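Local coordinates for protein berberine bridge enzyme-like 28 (Arabidopsis thaliana, PDB 5D79) that is an FAD-dependent oxidoreductase of the berberine bridge enzyme-like family, secreted to the cell wall and involved in adaptation to salt stress, at residues Ile202-Val208 with Gly237-Lys243; Asp370-Ile376 with Met458-Ser463. One frame throughout, in Å; residues are numbered along the deposited sequence.

Contact 1. Residues Ile202-Val208 with Gly237-Lys243; sequences IIDALVV and GVILSWK. With FAD (flavin-adenine dinucleotide), chain E.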
ATOM      1  N   ILE A 202       4.474  -6.224  13.371  1.00 16.02           N
ATOM      2  CA  ILE A 202       5.432  -7.217  12.920  1.00 18.08           C
ATOM      3  C   ILE A 202       6.543  -7.360  13.954  1.00 19.24           C
ATOM      4  O   ILE A 202       7.125  -6.370  14.399  1.00 17.69           O
ATOM      5  CB  ILE A 202       5.994  -6.826  11.553  1.00 22.25           C
ATOM      6  CG1 ILE A 202       4.880  -6.960  10.506  1.00 20.92           C
ATOM      7  CG2 ILE A 202       7.223  -7.670  11.225  1.00 23.67           C
ATOM      8  CD1 ILE A 202       5.078  -6.156   9.259  1.00 18.30           C
ATOM      9  N   ILE A 203       6.822  -8.595  14.353  1.00 18.39           N
ATOM     10  CA  ILE A 203       7.675  -8.830  15.508  1.00 18.44           C
ATOM     11  C   ILE A 203       9.002  -9.529  15.188  1.00 17.09           C
ATOM     12  O   ILE A 203       9.858  -9.666  16.055  1.00 18.91           O
ATOM     13  CB  ILE A 203       6.912  -9.650  16.561  1.00 21.03           C
ATOM     14  CG1 ILE A 203       6.308 -10.893  15.924  1.00 22.56           C
ATOM     15  CG2 ILE A 203       5.811  -8.813  17.202  1.00 16.20           C
ATOM     16  CD1 ILE A 203       5.712 -11.860  16.926  1.00 25.61           C
ATOM     17  N   ASP A 204       9.163  -9.970  13.946  1.00 22.93           N
ATOM     18  CA  ASP A 204      10.412 -10.571  13.455  1.00 23.27           C
ATOM     19  C   ASP A 204      10.286 -10.646  11.937  1.00 23.36           C
ATOM     20  O   ASP A 204       9.195 -10.462  11.400  1.00 24.40           O
ATOM     21  CB  ASP A 204      10.670 -11.964  14.063  1.00 22.71           C
ATOM     22  CG  ASP A 204      12.130 -12.435  13.904  1.00 25.22           C
ATOM     23  OD1 ASP A 204      12.832 -11.988  12.972  1.00 27.18           O
ATOM     24  OD2 ASP A 204      12.577 -13.274  14.714  1.00 23.37           O
ATOM     25  N   ALA A 205      11.387 -10.909  11.246  1.00 25.04           N
ATOM     26  CA  ALA A 205      11.372 -10.936   9.793  1.00 19.40           C
ATOM     27  C   ALA A 205      12.627 -11.584   9.285  1.00 20.01           C
ATOM     28  O   ALA A 205      13.617 -11.650   9.991  1.00 21.76           O
ATOM     29  CB  ALA A 205      11.246  -9.528   9.232  1.00 18.39           C
ATOM     30  N   LEU A 206      12.581 -12.066   8.052  1.00 21.84           N
ATOM     31  CA  LEU A 206      13.776 -12.569   7.391  1.00 25.10           C
ATOM     32  C   LEU A 206      14.082 -11.666   6.212  1.00 22.46           C
ATOM     33  O   LEU A 206      13.193 -11.378   5.415  1.00 23.52           O
ATOM     34  CB  LEU A 206      13.592 -14.015   6.915  1.00 25.53           C
ATOM     35  CG  LEU A 206      13.254 -15.093   7.939  1.00 22.36           C
ATOM     36  CD1 LEU A 206      12.916 -16.388   7.226  1.00 23.23           C
ATOM     37  CD2 LEU A 206      14.401 -15.289   8.891  1.00 22.62           C
ATOM     38  N   VAL A 207      15.325 -11.213   6.103  1.00 21.36           N
ATOM     39  CA  VAL A 207      15.720 -10.396   4.962  1.00 23.41           C
ATOM     40  C   VAL A 207      17.074 -10.870   4.385  1.00 26.12           C
ATOM     41  O   VAL A 207      17.968 -11.284   5.123  1.00 25.39           O
ATOM     42  CB  VAL A 207      15.766  -8.885   5.362  1.00 23.55           C
ATOM     43  CG1 VAL A 207      16.791  -8.642   6.455  1.00 24.06           C
ATOM     44  CG2 VAL A 207      16.038  -7.990   4.155  1.00 24.23           C
ATOM     45  N   VAL A 208      17.205 -10.852   3.062  1.00 21.47           N
ATOM     46  CA  VAL A 208      18.505 -11.057   2.434  1.00 22.63           C
ATOM     47  C   VAL A 208      19.138  -9.697   2.158  1.00 26.39           C
ATOM     48  O   VAL A 208      18.544  -8.862   1.461  1.00 23.22           O
ATOM     49  CB  VAL A 208      18.405 -11.865   1.128  1.00 30.27           C
ATOM     50  CG1 VAL A 208      19.739 -11.838   0.358  1.00 24.58           C
ATOM     51  CG2 VAL A 208      17.962 -13.295   1.421  1.00 28.34           C
ATOM     52  N   GLY A 237      16.871  -4.349   0.992  1.00 23.98           N
ATOM     53  CA  GLY A 237      17.172  -5.752   0.763  1.00 19.17           C
ATOM     54  C   GLY A 237      16.049  -6.528   0.103  1.00 23.09           C
ATOM     55  O   GLY A 237      15.141  -5.942  -0.482  1.00 20.99           O
ATOM     56  N   VAL A 238      16.123  -7.855   0.176  1.00 24.66           N
ATOM     57  CA  VAL A 238      14.996  -8.692  -0.217  1.00 24.26           C
ATOM     58  C   VAL A 238      14.398  -9.352   1.009  1.00 23.07           C
ATOM     59  O   VAL A 238      14.968 -10.295   1.556  1.00 25.51           O
ATOM     60  CB  VAL A 238      15.378  -9.788  -1.224  1.00 24.25           C
ATOM     61  CG1 VAL A 238      14.116 -10.526  -1.681  1.00 20.64           C
ATOM     62  CG2 VAL A 238      16.103  -9.189  -2.415  1.00 24.72           C
ATOM     63  N   ILE A 239      13.240  -8.852   1.427  1.00 19.40           N
ATOM     64  CA  ILE A 239      12.555  -9.386   2.590  1.00 24.41           C
ATOM     65  C   ILE A 239      11.894 -10.710   2.209  1.00 29.58           C
ATOM     66  O   ILE A 239      11.103 -10.771   1.262  1.00 29.22           O
ATOM     67  CB  ILE A 239      11.505  -8.389   3.143  1.00 19.40           C
ATOM     68  CG1 ILE A 239      12.123  -6.996   3.255  1.00 17.35           C
ATOM     69  CG2 ILE A 239      11.004  -8.846   4.503  1.00 18.54           C
ATOM     70  CD1 ILE A 239      11.129  -5.888   3.372  1.00 16.20           C
ATOM     71  N   LEU A 240      12.237 -11.768   2.944  1.00 28.33           N
ATOM     72  CA  LEU A 240      11.789 -13.108   2.614  1.00 25.84           C
ATOM     73  C   LEU A 240      10.497 -13.474   3.330  1.00 25.53           C
ATOM     74  O   LEU A 240       9.648 -14.199   2.778  1.00 21.80           O
ATOM     75  CB  LEU A 240      12.875 -14.123   2.953  1.00 21.07           C
ATOM     76  CG  LEU A 240      14.146 -14.088   2.109  1.00 27.50           C
ATOM     77  CD1 LEU A 240      15.090 -15.171   2.592  1.00 30.94           C
ATOM     78  CD2 LEU A 240      13.844 -14.243   0.621  1.00 27.85           C
ATOM     79  N   SER A 241      10.344 -12.969   4.553  1.00 20.85           N
ATOM     80  CA  SER A 241       9.221 -13.378   5.381  1.00 21.50           C
ATOM     81  C   SER A 241       8.926 -12.369   6.493  1.00 23.39           C
ATOM     82  O   SER A 241       9.822 -11.661   6.950  1.00 27.18           O
ATOM     83  CB  SER A 241       9.508 -14.762   5.964  1.00 19.44           C
ATOM     84  OG  SER A 241       8.316 -15.387   6.376  1.00 22.81           O
ATOM     85  N   TRP A 242       7.660 -12.289   6.900  1.00 23.12           N
ATOM     86  CA  TRP A 242       7.258 -11.476   8.049  1.00 22.00           C
ATOM     87  C   TRP A 242       6.826 -12.394   9.177  1.00 22.16           C
ATOM     88  O   TRP A 242       6.160 -13.402   8.928  1.00 22.14           O
ATOM     89  CB  TRP A 242       6.083 -10.540   7.732  1.00 17.73           C
ATOM     90  CG  TRP A 242       6.261  -9.554   6.630  1.00 17.54           C
ATOM     91  CD1 TRP A 242       5.588  -9.531   5.445  1.00 19.39           C
ATOM     92  CD2 TRP A 242       7.130  -8.416   6.621  1.00 19.19           C
ATOM     93  NE1 TRP A 242       6.003  -8.463   4.682  1.00 17.72           N
ATOM     94  CE2 TRP A 242       6.946  -7.760   5.382  1.00 19.79           C
ATOM     95  CE3 TRP A 242       8.062  -7.898   7.530  1.00 19.22           C
ATOM     96  CZ2 TRP A 242       7.652  -6.607   5.032  1.00 17.69           C
ATOM     97  CZ3 TRP A 242       8.766  -6.755   7.179  1.00 17.19           C
ATOM     98  CH2 TRP A 242       8.558  -6.124   5.936  1.00 16.50           C
ATOM     99  N   LYS A 243       7.174 -12.048  10.413  1.00 22.53           N
ATOM    100  CA  LYS A 243       6.531 -12.693  11.558  1.00 24.24           C
ATOM    101  C   LYS A 243       5.507 -11.730  12.125  1.00 20.39           C
ATOM    102  O   LYS A 243       5.861 -10.718  12.721  1.00 19.71           O
ATOM    103  CB  LYS A 243       7.533 -13.118  12.642  1.00 22.71           C
ATOM    104  CG  LYS A 243       6.892 -14.043  13.684  1.00 21.27           C
ATOM    105  CD  LYS A 243       7.897 -14.610  14.671  1.00 21.57           C
ATOM    106  CE  LYS A 243       7.185 -15.427  15.740  1.00 23.01           C
ATOM    107  NZ  LYS A 243       8.129 -16.332  16.471  1.00 24.50           N
TER
HETATM  108  PA  FAD E 603       4.915  -4.618  -5.501  1.00 19.33           P
HETATM  109  O1A FAD E 603       4.873  -3.833  -6.788  1.00 16.53           O
HETATM  110  O2A FAD E 603       5.218  -6.083  -5.715  1.00 22.48           O
HETATM  111  O5B FAD E 603       5.967  -3.931  -4.484  1.00 21.27           O
HETATM  112  C5B FAD E 603       5.975  -2.526  -4.271  1.00 21.66           C
HETATM  113  C4B FAD E 603       7.329  -2.013  -3.759  1.00 19.79           C
HETATM  114  O4B FAD E 603       7.769  -2.836  -2.694  1.00 17.36           O
HETATM  115  C3B FAD E 603       8.390  -2.067  -4.849  1.00 21.02           C
HETATM  116  O3B FAD E 603       9.282  -0.978  -4.747  1.00 17.24           O
HETATM  117  C2B FAD E 603       9.095  -3.382  -4.570  1.00 24.69           C
HETATM  118  O2B FAD E 603      10.440  -3.382  -5.013  1.00 24.27           O
HETATM  119  C1B FAD E 603       8.945  -3.537  -3.060  1.00 18.46           C
HETATM  120  N9A FAD E 603       8.883  -4.938  -2.590  1.00 16.91           N
HETATM  121  C8A FAD E 603       7.907  -5.884  -2.814  1.00 16.45           C
HETATM  122  N7A FAD E 603       8.261  -7.026  -2.170  1.00 16.40           N
HETATM  123  C5A FAD E 603       9.442  -6.826  -1.538  1.00 17.79           C
HETATM  124  C6A FAD E 603      10.257  -7.636  -0.747  1.00 18.31           C
HETATM  125  N6A FAD E 603       9.813  -8.796  -0.277  1.00 17.68           N
HETATM  126  N1A FAD E 603      11.434  -7.127  -0.232  1.00 19.49           N
HETATM  127  C2A FAD E 603      11.797  -5.825  -0.492  1.00 15.59           C
HETATM  128  N3A FAD E 603      10.988  -5.029  -1.281  1.00 17.51           N
HETATM  129  C4A FAD E 603       9.834  -5.516  -1.793  1.00 18.39           C
HETATM  130  N1  FAD E 603      -2.125   0.538   0.451  1.00 18.24           N
HETATM  131  C2  FAD E 603      -2.679   0.831   1.686  1.00 23.95           C
HETATM  132  O2  FAD E 603      -1.980   0.814   2.706  1.00 15.93           O
HETATM  133  N3  FAD E 603      -4.035   1.123   1.772  1.00 28.03           N
HETATM  134  C4  FAD E 603      -4.842   1.132   0.646  1.00 25.29           C
HETATM  135  O4  FAD E 603      -6.058   1.282   0.776  1.00 24.15           O
HETATM  136  C4X FAD E 603      -4.283   0.816  -0.594  1.00 22.61           C
HETATM  137  N5  FAD E 603      -5.078   0.682  -1.722  1.00 19.88           N
HETATM  138  C5X FAD E 603      -4.559   0.073  -2.854  1.00 19.29           C
HETATM  139  C6  FAD E 603      -5.381  -0.306  -3.914  1.00 19.06           C
HETATM  140  C7  FAD E 603      -4.842  -0.911  -5.051  1.00 20.95           C
HETATM  141  C7M FAD E 603      -5.735  -1.304  -6.190  1.00 20.66           C
HETATM  142  C8  FAD E 603      -3.474  -1.185  -5.115  1.00 21.00           C
HETATM  143  C8M FAD E 603      -2.864  -1.811  -6.335  1.00 16.28           C
HETATM  144  C9  FAD E 603      -2.653  -0.804  -4.060  1.00 23.36           C
HETATM  145  C9A FAD E 603      -3.181  -0.132  -2.954  1.00 22.54           C
HETATM  146  N10 FAD E 603      -2.362   0.281  -1.914  1.00 17.20           N
HETATM  147  C10 FAD E 603      -2.924   0.490  -0.670  1.00 16.46           C
HETATM  148  C1' FAD E 603      -0.885   0.419  -2.119  1.00 11.40           C
HETATM  149  C2' FAD E 603      -0.106  -0.844  -1.805  1.00 14.78           C
HETATM  150  O2' FAD E 603      -0.189  -1.105  -0.421  1.00 20.14           O
HETATM  151  C3' FAD E 603       1.335  -0.618  -2.245  1.00 15.36           C
HETATM  152  O3' FAD E 603       1.355  -0.487  -3.650  1.00 19.46           O
HETATM  153  C4' FAD E 603       2.231  -1.779  -1.889  1.00 12.97           C
HETATM  154  O4' FAD E 603       3.563  -1.345  -1.816  1.00 14.89           O
HETATM  155  C5' FAD E 603       2.172  -2.812  -2.992  1.00 13.28           C
HETATM  156  O5' FAD E 603       2.719  -4.018  -2.511  1.00 15.51           O
HETATM  157  P   FAD E 603       2.846  -5.235  -3.546  1.00 18.14           P
HETATM  158  O1P FAD E 603       3.704  -6.322  -2.956  1.00 15.08           O
HETATM  159  O2P FAD E 603       1.486  -5.762  -3.930  1.00 13.22           O
HETATM  160  O3P FAD E 603       3.474  -4.440  -4.801  1.00 22.20           O

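Contact 2. Residues Asp370-Ile376 with Met458-Ser463; sequences DFVQEPI and MTPYVS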
ATOM      1  N   ASP A 370      -2.464  12.964   0.373  1.00 14.52           N
ATOM      2  CA  ASP A 370      -2.193  14.077   1.262  1.00 13.38           C
ATOM      3  C   ASP A 370      -2.571  13.722   2.697  1.00  9.94           C
ATOM      4  O   ASP A 370      -3.331  12.781   2.958  1.00 10.54           O
ATOM      5  CB  ASP A 370      -2.993  15.315   0.845  1.00 10.52           C
ATOM      6  CG  ASP A 370      -2.269  16.189  -0.131  1.00 13.10           C
ATOM      7  OD1 ASP A 370      -1.071  16.464   0.081  1.00 16.66           O
ATOM      8  OD2 ASP A 370      -2.915  16.630  -1.102  1.00 15.51           O
ATOM      9  N   PHE A 371      -2.067  14.520   3.623  1.00 10.08           N
ATOM     10  CA  PHE A 371      -2.485  14.437   4.998  1.00 12.51           C
ATOM     11  C   PHE A 371      -3.080  15.781   5.394  1.00 15.52           C
ATOM     12  O   PHE A 371      -2.504  16.829   5.108  1.00 13.14           O
ATOM     13  CB  PHE A 371      -1.312  14.032   5.894  1.00 11.54           C
ATOM     14  CG  PHE A 371      -0.876  12.620   5.678  1.00 15.04           C
ATOM     15  CD1 PHE A 371       0.038  12.311   4.674  1.00 17.51           C
ATOM     16  CD2 PHE A 371      -1.425  11.585   6.429  1.00 15.71           C
ATOM     17  CE1 PHE A 371       0.412  10.995   4.436  1.00 16.88           C
ATOM     18  CE2 PHE A 371      -1.049  10.264   6.202  1.00 14.97           C
ATOM     19  CZ  PHE A 371      -0.133   9.970   5.199  1.00 13.65           C
ATOM     20  N   VAL A 372      -4.257  15.734   6.009  1.00 13.86           N
ATOM     21  CA  VAL A 372      -4.943  16.927   6.475  1.00 14.34           C
ATOM     22  C   VAL A 372      -4.762  17.031   7.975  1.00 10.88           C
ATOM     23  O   VAL A 372      -5.001  16.072   8.701  1.00 12.36           O
ATOM     24  CB  VAL A 372      -6.448  16.904   6.111  1.00 12.45           C
ATOM     25  CG1 VAL A 372      -7.203  18.062   6.781  1.00 11.27           C
ATOM     26  CG2 VAL A 372      -6.626  16.930   4.591  1.00 11.82           C
ATOM     27  N   GLN A 373      -4.317  18.195   8.432  1.00 15.67           N
ATOM     28  CA  GLN A 373      -3.985  18.396   9.842  1.00 14.04           C
ATOM     29  C   GLN A 373      -5.006  19.279  10.554  1.00 13.02           C
ATOM     30  O   GLN A 373      -5.083  19.296  11.781  1.00 18.68           O
ATOM     31  CB  GLN A 373      -2.573  18.983   9.961  1.00 12.24           C
ATOM     32  CG  GLN A 373      -1.525  18.080   9.315  1.00 14.13           C
ATOM     33  CD  GLN A 373      -0.105  18.530   9.514  1.00 14.86           C
ATOM     34  OE1 GLN A 373       0.215  19.704   9.372  1.00 20.43           O
ATOM     35  NE2 GLN A 373       0.768  17.584   9.831  1.00 16.00           N
ATOM     36  N   GLU A 374      -5.797  20.001   9.778  1.00 13.31           N
ATOM     37  CA  GLU A 374      -6.903  20.776  10.323  1.00 20.02           C
ATOM     38  C   GLU A 374      -7.997  20.879   9.267  1.00 19.28           C
ATOM     39  O   GLU A 374      -7.695  20.931   8.073  1.00 18.78           O
ATOM     40  CB  GLU A 374      -6.439  22.167  10.785  1.00 25.52           C
ATOM     41  CG  GLU A 374      -5.816  23.050   9.712  1.00 25.28           C
ATOM     42  CD  GLU A 374      -5.287  24.370  10.269  1.00 24.36           C
ATOM     43  OE1 GLU A 374      -4.813  24.389  11.423  1.00 22.67           O
ATOM     44  OE2 GLU A 374      -5.355  25.389   9.549  1.00 28.03           O
ATOM     45  N   PRO A 375      -9.269  20.906   9.705  1.00 16.55           N
ATOM     46  CA  PRO A 375     -10.412  20.754   8.795  1.00 18.05           C
ATOM     47  C   PRO A 375     -10.377  21.722   7.612  1.00 18.17           C
ATOM     48  O   PRO A 375     -10.150  22.918   7.800  1.00 20.03           O
ATOM     49  CB  PRO A 375     -11.613  21.032   9.705  1.00 18.42           C
ATOM     50  CG  PRO A 375     -11.135  20.623  11.048  1.00 18.63           C
ATOM     51  CD  PRO A 375      -9.718  21.112  11.093  1.00 16.96           C
ATOM     52  N   ILE A 376     -10.561  21.193   6.407  1.00 15.18           N
ATOM     53  CA  ILE A 376     -10.598  22.019   5.215  1.00 15.79           C
ATOM     54  C   ILE A 376     -11.937  22.738   5.178  1.00 18.33           C
ATOM     55  O   ILE A 376     -12.932  22.224   5.700  1.00 20.22           O
ATOM     56  CB  ILE A 376     -10.396  21.189   3.942  1.00 16.51           C
ATOM     57  CG1 ILE A 376     -11.682  20.428   3.600  1.00 17.61           C
ATOM     58  CG2 ILE A 376      -9.204  20.262   4.124  1.00 16.18           C
ATOM     59  CD1 ILE A 376     -11.605  19.583   2.368  1.00 20.15           C
ATOM     60  N   MET A 458      -5.674  21.419  -3.720  1.00 21.34           N
ATOM     61  CA  MET A 458      -5.727  21.115  -2.288  1.00 18.73           C
ATOM     62  C   MET A 458      -4.532  21.644  -1.494  1.00 17.96           C
ATOM     63  O   MET A 458      -4.533  21.563  -0.271  1.00 18.83           O
ATOM     64  CB  MET A 458      -5.842  19.601  -2.079  1.00 12.48           C
ATOM     65  CG  MET A 458      -7.198  19.029  -2.418  1.00 12.40           C
ATOM     66  SD  MET A 458      -8.456  19.542  -1.233  1.00 18.53           S
ATOM     67  CE  MET A 458      -7.871  18.727   0.247  1.00 11.81           C
ATOM     68  N   THR A 459      -3.527  22.181  -2.187  1.00 19.01           N
ATOM     69  CA  THR A 459      -2.285  22.646  -1.561  1.00 13.76           C
ATOM     70  C   THR A 459      -2.479  23.484  -0.275  1.00 18.85           C
ATOM     71  O   THR A 459      -1.937  23.128   0.771  1.00 18.11           O
ATOM     72  CB  THR A 459      -1.441  23.463  -2.564  1.00 14.47           C
ATOM     73  OG1 THR A 459      -1.175  22.675  -3.734  1.00 14.43           O
ATOM     74  CG2 THR A 459      -0.126  23.906  -1.928  1.00 14.65           C
ATOM     75  N   PRO A 460      -3.272  24.575  -0.323  1.00 18.06           N
ATOM     76  CA  PRO A 460      -3.348  25.388   0.893  1.00 16.67           C
ATOM     77  C   PRO A 460      -4.021  24.727   2.091  1.00 18.31           C
ATOM     78  O   PRO A 460      -4.004  25.317   3.155  1.00 18.79           O
ATOM     79  CB  PRO A 460      -4.187  26.584   0.443  1.00 20.25           C
ATOM     80  CG  PRO A 460      -5.068  26.031  -0.593  1.00 20.94           C
ATOM     81  CD  PRO A 460      -4.195  25.086  -1.355  1.00 19.41           C
ATOM     82  N   TYR A 461      -4.604  23.545   1.923  1.00 20.67           N
ATOM     83  CA  TYR A 461      -5.459  22.961   2.950  1.00 17.67           C
ATOM     84  C   TYR A 461      -4.851  21.729   3.623  1.00 15.81           C
ATOM     85  O   TYR A 461      -5.366  21.247   4.634  1.00 15.35           O
ATOM     86  CB  TYR A 461      -6.811  22.590   2.344  1.00 14.78           C
ATOM     87  CG  TYR A 461      -7.461  23.686   1.529  1.00 18.70           C
ATOM     88  CD1 TYR A 461      -7.839  24.878   2.127  1.00 18.73           C
ATOM     89  CD2 TYR A 461      -7.722  23.518   0.164  1.00 17.72           C
ATOM     90  CE1 TYR A 461      -8.444  25.886   1.397  1.00 21.44           C
ATOM     91  CE2 TYR A 461      -8.335  24.529  -0.580  1.00 19.80           C
ATOM     92  CZ  TYR A 461      -8.690  25.711   0.052  1.00 22.03           C
ATOM     93  OH  TYR A 461      -9.297  26.735  -0.635  1.00 24.34           O
ATOM     94  N   VAL A 462      -3.766  21.220   3.053  1.00 14.02           N
ATOM     95  CA  VAL A 462      -3.123  20.027   3.587  1.00 16.50           C
ATOM     96  C   VAL A 462      -1.763  20.348   4.228  1.00 21.58           C
ATOM     97  O   VAL A 462      -1.356  21.521   4.289  1.00 19.88           O
ATOM     98  CB  VAL A 462      -2.950  18.948   2.494  1.00 15.09           C
ATOM     99  CG1 VAL A 462      -4.318  18.575   1.914  1.00 13.30           C
ATOM    100  CG2 VAL A 462      -1.997  19.427   1.402  1.00 16.44           C
ATOM    101  N   SER A 463      -1.080  19.311   4.729  1.00 22.59           N
ATOM    102  CA  SER A 463       0.187  19.486   5.442  1.00 17.83           C
ATOM    103  C   SER A 463       1.193  20.174   4.536  1.00 18.66           C
ATOM    104  O   SER A 463       1.119  20.059   3.309  1.00 17.08           O
ATOM    105  CB  SER A 463       0.738  18.142   5.940  1.00 15.91           C
ATOM    106  OG  SER A 463       1.216  17.338   4.873  1.00 16.18           O
TER
HETATM  107  O   HOH W   1      -0.013  16.301   2.497  1.00 13.83           O
HETATM  108  O   HOH W   2      -4.073  20.446   6.909  1.00 15.42           O

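Contact 1. Residues Ile202-Val208 with Gly237-Lys243
Ile202 reaches over one face of the Trp242 ring, and its CD1 sits 4.2 Å from the centroid of the six-membered ring, a CH-pi contact. Ile239 CG2 lies over the opposite face, toward the rim. The indole, held between two isoleucines, bonds through NE1 to Val179 O. Ala205 CB comes obliquely to CE3 of Trp242, at 4.0 Å. On the other side of the sheet, Val208 CG2 meets Leu240 CD1 at 3.6 Å. It stands beside N because chi1 (169°) puts CG1 anti to N. Gly237 leaves no bulk where Val207 CG2 and Val208 O press in. At the far end the extended Lys243 chain crosses the Ile203 side chain.

The strands are antiparallel, and the pairing shifts by one residue at a classic beta bulge. Leu240 and Ser241 both face Leu206. Leu206 O takes Leu240 N at 2.7 Å and Ser241 N weakly at 3.4 Å. Ile239 faces Val207 in a non-hydrogen-bonded pair, so its N and O point away from 202-208. Ile239 N donates to FAD N1A at 3.0 Å, and N6A donates to Ile239 O at 2.8 Å. This bulged antiparallel pair belongs to the PCMH-type FAD-binding domain and supplies part of its adenine pocket.

Contact 2. Residues Asp370-Ile376 with Met458-Ser463
Both methyls of Val462 lie over one face of the Asp370 carboxylate. The nearest approach is OD1 to CG2, at 3.4 Å. Val462 CG1 also touches Asp370 CB, and the two side chains cross at about a right angle. Salt-bridged to Arg467 through OD1 and hydrogen-bonded to Tyr429 through OD2, the carboxylate is held at both oxygens. Ser463 CB sits over one face of the Gln373 amide, 3.7 Å from CD. The Tyr461 ring has Pro460 CG over the centre of one face, while Tyr461 CB, not the ring, packs on Ile376 CG2 at 3.8 Å. CG2 gets there because it stands anti to the Ile376 carbonyl carbon, with CG1 held between N and C (chi1 76°). The Phe371 ring leads away from Met458-Ser463 and stacks with His419.

One direct hydrogen bond joins the backbones. Ser463 N gives it to Phe371 O at 2.9 Å, almost in line with the C=O bond. Two waters extend the link. The first donates to Asp370 OD1 at 2.6 Å and accepts from Phe371 N and Ser463 OG; that hydroxyl also bonds to Gly468 N. The second accepts from Gln373 N and donates to Tyr461 O at 2.7 Å. To one side of these links Val372 CG2 meets Val462 CG1, at 3.9 Å. Tyr461 N bonds to Met458 O within a short 3-10 turn. Here a water-bridged loop after helix 441-458 docks on the end of 363-372, one of the two edge strands of the seven-stranded antiparallel sheet, and on the loop that follows it.

Contact 1 closes before contact 2 opens along the chain. Their centres are 35 Å apart, on opposite sides of the chain's centre, and their nearest atoms are about 17 Å apart. They share no sheet. Contact 1 belongs to the antiparallel sheet of the FAD-binding region, where it meets the adenine. Contact 2 lies at the edge of the separate seven-stranded sheet, with the loop that follows helix 441-458. FAD spans much of the gap: its adenine end is at contact 1, and the Phe371 side chain of contact 2 is about 10 Å from the cofactor. The two contacts therefore belong to different sheets of one chain, and only contact 1 touches FAD.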